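Local coordinates for protein neurotoxin (Clostridium botulinum, PDB 1ZB7) that acts in the host cytosol as a zinc endopeptidase that cleaves synaptobrevins, cutting VAMP2 at an Ala-Ala bond, at residues K291-F296 / D342-L347; V113-Y118 / K324-F329. One frame throughout, in Å; residues are numbered along the deposited sequence.

Interaction 1: K291-F296 / D342-L347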
loop_
_atom_site.group_PDB
_atom_site.type_symbol
_atom_site.label_atom_id
_atom_site.label_comp_id
_atom_site.label_asym_id
_atom_site.label_seq_id
_atom_site.Cartn_x
_atom_site.Cartn_y
_atom_site.Cartn_z
ATOM N N LYS A 291 4.479 -7.721 22.898
ATOM C CA LYS A 291 3.224 -7.292 23.505
ATOM C C LYS A 291 2.191 -8.457 23.620
ATOM O O LYS A 291 1.475 -8.537 24.606
ATOM C CB LYS A 291 2.668 -6.042 22.768
ATOM C CG LYS A 291 1.481 -5.243 23.479
ATOM C CD LYS A 291 1.264 -5.488 25.068
ATOM C CE LYS A 291 0.502 -4.312 25.727
ATOM N NZ LYS A 291 -0.279 -3.550 24.699
ATOM N N ALA A 292 2.149 -9.379 22.677
ATOM C CA ALA A 292 1.309 -10.538 22.827
ATOM C C ALA A 292 1.830 -11.419 24.022
ATOM O O ALA A 292 1.054 -11.922 24.839
ATOM C CB ALA A 292 1.300 -11.309 21.521
ATOM N N LEU A 293 3.150 -11.544 24.141
ATOM C CA LEU A 293 3.747 -12.350 25.164
ATOM C C LEU A 293 3.417 -11.763 26.541
ATOM O O LEU A 293 2.888 -12.457 27.378
ATOM C CB LEU A 293 5.246 -12.486 24.938
ATOM C CG LEU A 293 6.052 -13.194 26.017
ATOM C CD1 LEU A 293 5.640 -14.598 26.174
ATOM C CD2 LEU A 293 7.535 -13.057 25.673
ATOM N N GLN A 294 3.644 -10.472 26.706
ATOM C CA GLN A 294 3.296 -9.742 27.897
ATOM C C GLN A 294 1.784 -9.866 28.222
ATOM O O GLN A 294 1.413 -10.055 29.366
ATOM C CB GLN A 294 3.749 -8.258 27.763
ATOM C CG GLN A 294 3.636 -7.384 29.029
ATOM C CD GLN A 294 4.284 -8.026 30.288
ATOM O OE1 GLN A 294 5.509 -7.961 30.438
ATOM N NE2 GLN A 294 3.475 -8.615 31.198
ATOM N N ASN A 295 0.936 -9.773 27.212
ATOM C CA ASN A 295 -0.493 -10.017 27.403
ATOM C C ASN A 295 -0.748 -11.444 28.024
ATOM O O ASN A 295 -1.530 -11.599 28.939
ATOM C CB ASN A 295 -1.283 -9.873 26.061
ATOM C CG ASN A 295 -1.476 -8.473 25.620
ATOM O OD1 ASN A 295 -1.159 -7.574 26.320
ATOM N ND2 ASN A 295 -2.018 -8.279 24.405
ATOM N N PHE A 296 -0.126 -12.476 27.475
ATOM C CA PHE A 296 -0.298 -13.827 28.030
ATOM C C PHE A 296 0.214 -13.892 29.469
ATOM O O PHE A 296 -0.465 -14.483 30.338
ATOM C CB PHE A 296 0.389 -14.873 27.149
ATOM C CG PHE A 296 -0.409 -15.329 25.931
ATOM C CD1 PHE A 296 -1.218 -14.461 25.197
ATOM C CD2 PHE A 296 -0.278 -16.606 25.486
ATOM C CE1 PHE A 296 -1.903 -14.881 24.042
ATOM C CE2 PHE A 296 -0.987 -17.035 24.312
ATOM C CZ PHE A 296 -1.772 -16.150 23.616
ATOM N N ASP A 342 8.677 -21.701 24.349
ATOM C CA ASP A 342 8.419 -22.542 23.173
ATOM C C ASP A 342 6.931 -22.738 22.891
ATOM O O ASP A 342 6.490 -22.719 21.737
ATOM C CB ASP A 342 9.093 -23.910 23.333
ATOM C CG ASP A 342 10.628 -23.799 23.271
ATOM O OD1 ASP A 342 11.083 -23.086 22.364
ATOM O OD2 ASP A 342 11.368 -24.413 24.117
ATOM N N LYS A 343 6.152 -22.875 23.949
ATOM C CA LYS A 343 4.739 -23.057 23.766
ATOM C C LYS A 343 4.075 -21.785 23.243
ATOM O O LYS A 343 3.145 -21.872 22.467
ATOM C CB LYS A 343 4.084 -23.540 25.061
ATOM C CG LYS A 343 4.378 -24.985 25.371
ATOM C CD LYS A 343 3.907 -25.315 26.764
ATOM C CE LYS A 343 3.865 -26.786 26.980
ATOM N NZ LYS A 343 2.453 -27.239 26.652
ATOM N N PHE A 344 4.536 -20.623 23.706
ATOM C CA PHE A 344 3.988 -19.357 23.266
ATOM C C PHE A 344 4.324 -19.169 21.792
ATOM O O PHE A 344 3.479 -18.779 20.979
ATOM C CB PHE A 344 4.518 -18.182 24.113
ATOM C CG PHE A 344 4.146 -16.859 23.560
ATOM C CD1 PHE A 344 2.861 -16.330 23.781
ATOM C CD2 PHE A 344 5.009 -16.185 22.713
ATOM C CE1 PHE A 344 2.457 -15.128 23.181
ATOM C CE2 PHE A 344 4.623 -14.975 22.120
ATOM C CZ PHE A 344 3.333 -14.454 22.365
ATOM N N ASP A 345 5.597 -19.410 21.475
ATOM C CA ASP A 345 6.130 -19.229 20.108
ATOM C C ASP A 345 5.350 -20.041 19.086
ATOM O O ASP A 345 4.947 -19.541 18.038
ATOM C CB ASP A 345 7.617 -19.620 20.104
ATOM C CG ASP A 345 8.339 -19.137 18.892
ATOM O OD1 ASP A 345 8.755 -17.944 18.866
ATOM O OD2 ASP A 345 8.485 -19.962 17.950
ATOM N N LYS A 346 5.114 -21.305 19.402
ATOM C CA LYS A 346 4.357 -22.171 18.503
ATOM C C LYS A 346 2.868 -21.731 18.339
ATOM O O LYS A 346 2.313 -21.828 17.231
ATOM C CB LYS A 346 4.489 -23.658 18.947
ATOM C CG LYS A 346 3.378 -24.588 18.302
ATOM C CD LYS A 346 3.628 -26.157 18.354
ATOM C CE LYS A 346 3.960 -26.773 16.917
ATOM N NZ LYS A 346 5.494 -26.842 16.670
ATOM N N LEU A 347 2.219 -21.318 19.439
ATOM C CA LEU A 347 0.840 -20.850 19.430
ATOM C C LEU A 347 0.727 -19.463 18.729
ATOM O O LEU A 347 -0.119 -19.245 17.911
ATOM C CB LEU A 347 0.296 -20.745 20.832
ATOM C CG LEU A 347 -1.172 -20.268 21.022
ATOM C CD1 LEU A 347 -2.236 -21.203 20.201
ATOM C CD2 LEU A 347 -1.544 -20.212 22.478
#
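L293 and F344 bring helices 282-303 and 341-354 together, the axes of the two short segments approaching to 11.2 Å at 123° between their N-to-C directions. This is helix-helix packing within the clostridial neurotoxin zinc protease fold, without a hydrogen bond between the segments and built around one phenylalanine that spans most of the gap. The CA atoms of L293 and F344 are 7.3 Å apart. F344 holds CG anti to its own nitrogen (chi1 171°), which sends the ring out from helix 341-354 until its far end lies against the backbone of the other helix: CZ of F344 comes 3.4 Å from N of L293. One face of this ring is covered by L293, whose CD1 makes a CH-pi contact 3.9 Å from the ring centroid, with CB of the same leucine close to CZ and CE2. A292 CB reaches the rim instead, in the plane of the ring.

The CD1-CE1 side of F344 points into a face of F296, an edge-to-face (T-shaped) pair with centroids 5.2 Å apart and planes at 88°; CE1 of F344 sits over the centre of the F296 ring. Y289 gives F344 a second edge-to-face partner, and V339 from the loop before helix 341-354 touches both F344 and L293. F344 is thus enclosed by apolar groups on several sides. One turn after F344, L347 meets F296 at its edge, CD2 of the leucine lying in the ring plane 3.7 Å from CE2 of F296.

Interaction 2: V113-Y118 / K324-F329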
loop_
_atom_site.group_PDB
_atom_site.type_symbol
_atom_site.label_atom_id
_atom_site.label_comp_id
_atom_site.label_asym_id
_atom_site.label_seq_id
_atom_site.Cartn_x
_atom_site.Cartn_y
_atom_site.Cartn_z
ATOM N N VAL A 113 -13.968 -21.897 19.058
ATOM C CA VAL A 113 -14.806 -22.520 20.075
ATOM C C VAL A 113 -14.123 -22.593 21.411
ATOM O O VAL A 113 -14.690 -22.223 22.444
ATOM C CB VAL A 113 -15.234 -23.946 19.640
ATOM C CG1 VAL A 113 -15.978 -24.736 20.815
ATOM C CG2 VAL A 113 -16.167 -23.818 18.500
ATOM N N ASP A 114 -12.886 -23.044 21.407
ATOM C CA ASP A 114 -12.129 -23.056 22.631
ATOM C C ASP A 114 -11.644 -21.731 23.217
ATOM O O ASP A 114 -11.172 -21.723 24.406
ATOM C CB ASP A 114 -10.907 -24.010 22.473
ATOM C CG ASP A 114 -11.317 -25.449 22.432
ATOM O OD1 ASP A 114 -12.544 -25.800 22.678
ATOM O OD2 ASP A 114 -10.406 -26.247 22.118
ATOM N N ALA A 115 -11.650 -20.643 22.454
ATOM C CA ALA A 115 -10.978 -19.400 22.878
ATOM C C ALA A 115 -11.917 -18.472 23.596
ATOM O O ALA A 115 -12.118 -17.335 23.223
ATOM C CB ALA A 115 -10.295 -18.712 21.735
ATOM N N ILE A 116 -12.487 -18.990 24.678
ATOM C CA ILE A 116 -13.371 -18.253 25.567
ATOM C C ILE A 116 -12.661 -17.011 26.066
ATOM O O ILE A 116 -11.523 -17.091 26.477
ATOM C CB ILE A 116 -13.830 -19.236 26.665
ATOM C CG1 ILE A 116 -15.015 -20.007 26.184
ATOM C CG2 ILE A 116 -14.125 -18.663 28.032
ATOM C CD1 ILE A 116 -14.558 -21.257 25.641
ATOM N N PRO A 117 -13.309 -15.859 25.982
ATOM C CA PRO A 117 -12.782 -14.654 26.629
ATOM C C PRO A 117 -12.540 -14.870 28.135
ATOM O O PRO A 117 -13.220 -15.686 28.793
ATOM C CB PRO A 117 -13.859 -13.574 26.378
ATOM C CG PRO A 117 -14.913 -14.267 25.546
ATOM C CD PRO A 117 -14.554 -15.628 25.236
ATOM N N TYR A 118 -11.493 -14.218 28.641
ATOM C CA TYR A 118 -11.241 -14.138 30.036
ATOM C C TYR A 118 -12.426 -13.484 30.742
ATOM O O TYR A 118 -13.032 -12.519 30.257
ATOM C CB TYR A 118 -9.920 -13.404 30.266
ATOM C CG TYR A 118 -9.415 -13.453 31.712
ATOM C CD1 TYR A 118 -8.590 -14.499 32.127
ATOM C CD2 TYR A 118 -9.783 -12.482 32.643
ATOM C CE1 TYR A 118 -8.108 -14.570 33.483
ATOM C CE2 TYR A 118 -9.305 -12.557 34.015
ATOM C CZ TYR A 118 -8.480 -13.621 34.400
ATOM O OH TYR A 118 -8.032 -13.787 35.682
ATOM N N LYS A 324 -5.813 -22.156 31.086
ATOM C CA LYS A 324 -4.580 -22.924 30.899
ATOM C C LYS A 324 -4.539 -23.600 29.500
ATOM O O LYS A 324 -3.574 -23.486 28.793
ATOM C CB LYS A 324 -4.446 -23.935 32.009
ATOM C CG LYS A 324 -3.158 -24.797 31.935
ATOM C CD LYS A 324 -3.312 -26.054 32.754
ATOM C CE LYS A 324 -2.067 -26.927 32.588
ATOM N NZ LYS A 324 -1.908 -27.896 33.739
ATOM N N ASN A 325 -5.620 -24.276 29.127
ATOM C CA ASN A 325 -5.795 -24.879 27.812
ATOM C C ASN A 325 -5.819 -23.860 26.696
ATOM O O ASN A 325 -5.105 -24.035 25.703
ATOM C CB ASN A 325 -7.077 -25.733 27.701
ATOM C CG ASN A 325 -7.181 -26.945 28.794
ATOM O OD1 ASN A 325 -6.246 -27.273 29.544
ATOM N ND2 ASN A 325 -8.399 -27.592 28.834
ATOM N N LYS A 326 -6.602 -22.787 26.820
ATOM C CA LYS A 326 -6.622 -21.726 25.775
ATOM C C LYS A 326 -5.254 -21.094 25.498
ATOM O O LYS A 326 -4.851 -20.963 24.315
ATOM C CB LYS A 326 -7.663 -20.634 26.097
ATOM C CG LYS A 326 -7.572 -19.312 25.343
ATOM C CD LYS A 326 -8.685 -18.357 25.676
ATOM C CE LYS A 326 -8.460 -16.945 25.056
ATOM N NZ LYS A 326 -9.302 -15.930 25.681
ATOM N N TYR A 327 -4.559 -20.678 26.563
ATOM C CA TYR A 327 -3.302 -19.924 26.421
ATOM C C TYR A 327 -2.091 -20.843 26.446
ATOM O O TYR A 327 -0.970 -20.388 26.249
ATOM C CB TYR A 327 -3.113 -18.837 27.458
ATOM C CG TYR A 327 -4.163 -17.773 27.445
ATOM C CD1 TYR A 327 -4.084 -16.684 26.577
ATOM C CD2 TYR A 327 -5.301 -17.878 28.287
ATOM C CE1 TYR A 327 -5.115 -15.696 26.557
ATOM C CE2 TYR A 327 -6.363 -16.924 28.239
ATOM C CZ TYR A 327 -6.222 -15.816 27.411
ATOM O OH TYR A 327 -7.247 -14.894 27.366
ATOM N N ASP A 328 -2.352 -22.140 26.640
ATOM C CA ASP A 328 -1.329 -23.175 26.722
ATOM C C ASP A 328 -0.214 -22.875 27.774
ATOM O O ASP A 328 0.962 -23.112 27.567
ATOM C CB ASP A 328 -0.798 -23.420 25.322
ATOM C CG ASP A 328 -0.017 -24.720 25.188
ATOM O OD1 ASP A 328 -0.070 -25.580 26.061
ATOM O OD2 ASP A 328 0.672 -24.855 24.152
ATOM N N PHE A 329 -0.649 -22.359 28.920
ATOM C CA PHE A 329 0.192 -22.123 30.104
ATOM C C PHE A 329 0.731 -23.419 30.653
ATOM O O PHE A 329 0.113 -24.470 30.487
ATOM C CB PHE A 329 -0.628 -21.467 31.190
ATOM C CG PHE A 329 -1.111 -20.081 30.859
ATOM C CD1 PHE A 329 -0.356 -19.198 30.100
ATOM C CD2 PHE A 329 -2.368 -19.643 31.311
ATOM C CE1 PHE A 329 -0.810 -17.930 29.817
ATOM C CE2 PHE A 329 -2.810 -18.359 31.044
ATOM C CZ PHE A 329 -2.023 -17.516 30.287
#
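NZ of K326 donates to the backbone carbonyl of I116, a 2.6 Å bond from NZ to O that is the one hydrogen bond between residues 113-118 and 324-329. The ammonium nitrogen stands above the carbonyl plane, 40° out of it, with a C=O...N angle of 131°. The lysine nitrogen also donates to OH of Y327, 2.9 Å away, and to the carbonyl of L239 from helix 224-239. Behind it the aliphatic chain runs alongside the turn that follows helix 103-114: CD of K326 is 3.8 Å from CA of A115, CE faces the A115 methyl, and CB lies 4.0 Å from O of D114. The lysine can span this distance because it is fully stretched, CG lying anti to the backbone N (chi1 165°) and the later torsions all close to 180°.

A115 is the centre of an inverse gamma turn, a tight bend that carries the chain out of helix 103-114 and into the extended run through P117 and Y118. CG of K326 rests over one face of the Y327 ring, toward its rim, pairing the two neighbouring side chains. The hydroxyl of Y327 is itself hydrogen-bonded to the carbonyl of G186, and its OH lies 4.2 Å from CB of Y118.

Further out, Y323 bonds to the carbonyl of P117, and Y118 makes backbone hydrogen bonds with F187. A buried ammonium group is therefore met by two backbone carbonyls and a phenol oxygen; these neutral oxygens probably stabilise its positive charge while joining the last turn of helix 316-327 to a loop in the protein interior.

Along the chain, 113-118 comes first, then 291-296, 324-329 and 342-347, so the two contacts cross. Interaction 2 closes a long loop of 205 intervening residues, which takes in many of the strands and helix 224-239, and ties the exit of helix 103-114 to the last turn of helix 316-327. Interaction 1 closes a shorter loop of 45 residues, joining helix 282-303 to helix 341-354 with helix 316-327 in between. Their centres lie 13 Å apart and they meet directly: K343 NZ and D328 OD1 form a 3.1 Å salt bridge, while F296 packs edge-to-face with Y327. Helix 316-327 thereby connects helices 282-303 and 341-354 to the turn after helix 103-114.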